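Profilin-2 (Mus musculus, PDB 2V8F) binds actin and proline-rich ligands such as the FH1 domain of the formin mDia1, and so probably helps to supply actin for filament growth. Local coordinates at residues 64-68 against 69-73. Sequence-based numbering, arbitrary orientation.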
ATOM      1  N   LEU A  64      15.242 -22.629   1.568  1.00 17.61           N
ATOM      2  CA  LEU A  64      14.515 -22.406   0.337  1.00 16.83           C
ATOM      3  C   LEU A  64      14.825 -20.999  -0.141  1.00 16.68           C
ATOM      4  O   LEU A  64      15.380 -20.189   0.613  1.00 18.45           O
ATOM      5  CB  LEU A  64      13.017 -22.622   0.548  1.00 17.66           C
ATOM      6  CG  LEU A  64      12.270 -21.867   1.627  1.00 19.15           C
ATOM      7  CD1 LEU A  64      11.911 -20.437   1.234  1.00 19.32           C
ATOM      8  CD2 LEU A  64      10.949 -22.568   1.931  1.00 20.27           C
ATOM      9  N   THR A  65      14.406 -20.675  -1.352  1.00 16.31           N
ATOM     10  CA  THR A  65      14.560 -19.273  -1.795  1.00 15.33           C
ATOM     11  C   THR A  65      13.203 -18.670  -2.114  1.00 13.36           C
ATOM     12  O   THR A  65      12.250 -19.374  -2.450  1.00 13.86           O
ATOM     13  CB  THR A  65      15.479 -19.120  -3.017  1.00 18.93           C
ATOM     14  OG1 THR A  65      14.921 -19.933  -4.081  1.00 17.87           O
ATOM     15  CG2 THR A  65      16.910 -19.538  -2.734  1.00 19.56           C
ATOM     16  N   LEU A  66      13.110 -17.351  -2.022  1.00 14.25           N
ATOM     17  CA  LEU A  66      11.961 -16.572  -2.450  1.00 13.78           C
ATOM     18  C   LEU A  66      12.567 -15.481  -3.310  1.00 13.84           C
ATOM     19  O   LEU A  66      13.369 -14.675  -2.842  1.00 15.94           O
ATOM     20  CB  LEU A  66      11.213 -16.014  -1.253  1.00 14.78           C
ATOM     21  CG  LEU A  66      10.526 -17.071  -0.370  1.00 15.26           C
ATOM     22  CD1 LEU A  66       9.922 -16.446   0.860  1.00 16.51           C
ATOM     23  CD2 LEU A  66       9.485 -17.846  -1.167  1.00 14.92           C
ATOM     24  N   GLY A  67      12.176 -15.432  -4.579  1.00 14.19           N
ATOM     25  CA  GLY A  67      12.740 -14.418  -5.447  1.00 14.25           C
ATOM     26  C   GLY A  67      14.247 -14.567  -5.483  1.00 15.86           C
ATOM     27  O   GLY A  67      14.930 -13.564  -5.607  1.00 17.34           O
ATOM     28  N   ALA A  68      14.771 -15.781  -5.410  1.00 16.00           N
ATOM     29  CA  ALA A  68      16.176 -16.144  -5.409  1.00 18.77           C
ATOM     30  C   ALA A  68      16.921 -15.725  -4.130  1.00 19.30           C
ATOM     31  O   ALA A  68      18.130 -15.957  -4.017  1.00 23.34           O
ATOM     32  CB  ALA A  68      16.894 -15.602  -6.658  1.00 20.51           C
ATOM     33  N   LYS A  69      16.169 -15.129  -3.206  1.00 18.89           N
ATOM     34  CA  LYS A  69      16.790 -14.794  -1.919  1.00 17.78           C
ATOM     35  C   LYS A  69      16.811 -16.018  -0.998  1.00 18.73           C
ATOM     36  O   LYS A  69      15.743 -16.609  -0.780  1.00 17.12           O
ATOM     37  CB  LYS A  69      16.018 -13.658  -1.264  1.00 19.78           C
ATOM     38  CG  LYS A  69      16.510 -13.199   0.092  1.00 23.36           C
ATOM     39  CD  LYS A  69      17.965 -12.808   0.115  1.00 29.96           C
ATOM     40  CE  LYS A  69      18.469 -12.884   1.565  1.00 32.45           C
ATOM     41  NZ  LYS A  69      19.791 -12.206   1.703  1.00 33.57           N
ATOM     42  N   LYS A  70      17.973 -16.391  -0.483  1.00 18.68           N
ATOM     43  CA  LYS A  70      18.068 -17.513   0.474  1.00 20.08           C
ATOM     44  C   LYS A  70      17.382 -17.212   1.785  1.00 18.80           C
ATOM     45  O   LYS A  70      17.556 -16.133   2.345  1.00 21.00           O
ATOM     46  CB  LYS A  70      19.547 -17.852   0.756  1.00 24.49           C
ATOM     47  CG  LYS A  70      20.173 -18.443  -0.494  1.00 27.42           C
ATOM     48  CD  LYS A  70      21.689 -18.595  -0.323  1.00 34.33           C
ATOM     49  CE  LYS A  70      22.005 -20.005   0.127  1.00 38.35           C
ATOM     50  NZ  LYS A  70      23.477 -20.224   0.050  1.00 41.00           N
ATOM     51  N   CYS A  71      16.582 -18.161   2.232  1.00 16.16           N
ATOM     52  CA  CYS A  71      15.835 -18.111   3.465  1.00 15.50           C
ATOM     53  C   CYS A  71      15.944 -19.435   4.206  1.00 16.69           C
ATOM     54  O   CYS A  71      16.309 -20.489   3.653  1.00 17.23           O
ATOM     55  CB  CYS A  71      14.342 -17.890   3.182  1.00 16.66           C
ATOM     56  SG  CYS A  71      13.923 -16.384   2.267  1.00 16.66           S
ATOM     57  N   SER A  72      15.573 -19.372   5.473  1.00 18.63           N
ATOM     58  CA  SER A  72      15.415 -20.458   6.414  1.00 19.66           C
ATOM     59  C   SER A  72      13.943 -20.667   6.777  1.00 18.22           C
ATOM     60  O   SER A  72      13.191 -19.704   6.887  1.00 19.19           O
ATOM     61  CB  SER A  72      16.206 -20.176   7.694  1.00 23.82           C
ATOM     62  OG  SER A  72      17.579 -20.004   7.330  1.00 30.35           O
ATOM     63  N   VAL A  73      13.544 -21.908   6.981  1.00 17.42           N
ATOM     64  CA  VAL A  73      12.219 -22.245   7.481  1.00 16.46           C
ATOM     65  C   VAL A  73      12.273 -22.346   9.007  1.00 16.26           C
ATOM     66  O   VAL A  73      13.051 -23.098   9.582  1.00 19.61           O
ATOM     67  CB  VAL A  73      11.636 -23.536   6.885  1.00 18.16           C
ATOM     68  CG1 VAL A  73      10.280 -23.827   7.488  1.00 18.74           C
ATOM     69  CG2 VAL A  73      11.571 -23.362   5.383  1.00 19.76           C
TER
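Leu64 and Cys71 face each other as a hydrogen-bonded pair of a tight antiparallel beta hairpin, a compact example of how a two-residue turn registers two strands. Cys71 N donates to Leu64 O at 2.9 Å, almost straight off the end of the carbonyl, whereas the return bond from Leu64 N reaches Cys71 O at 3.2 Å from above the carbonyl plane. Nearer the turn, Leu66 and Lys69 form a second such pair, with Leu66 N to Lys69 O at 3.0 Å and Lys69 N to Leu66 O at 2.9 Å. The latter bond closes a type I' turn, whose two middle residues, Gly67 and Ala68, both take positive phi (58° and 69°). Between the pairs, Thr65 brings its CA-H to within 3.1 Å (CA to O) of Lys69 O, which thus receives a second, weaker contact.

Side chains of the hydrogen-bonded pairs share one face. Leu64 holds CG between its backbone N and carbonyl carbon (chi1 55°); this first torsion turns the branched end toward the neighbouring strand, where CD2 lies 3.6 Å from Val73 CG2, the two side chains crossing at about a right angle; its other methyl, CD1, lies 4.0 Å from Cys71 CB. Leu66 CD1 adds an apolar touch on Cys71 SG at 4.2 Å.

Helices 45-52 and 58-62 cover Leu64, through Met50, Ile51 and Phe59. Glu47 anchors the turn, its carboxylate accepting hydrogen bonds from Thr65 OG1 and the amides of Gly67 and Ala68, while Lys69 NZ forms a salt bridge with Glu96 and a hydrogen bond to Lys91 O. Strand 64-66 is the last of the profilin sheet within this chain, so these backbone bonds tie it on; the carboxylate probably favours the turn by satisfying two amides not used between the strands.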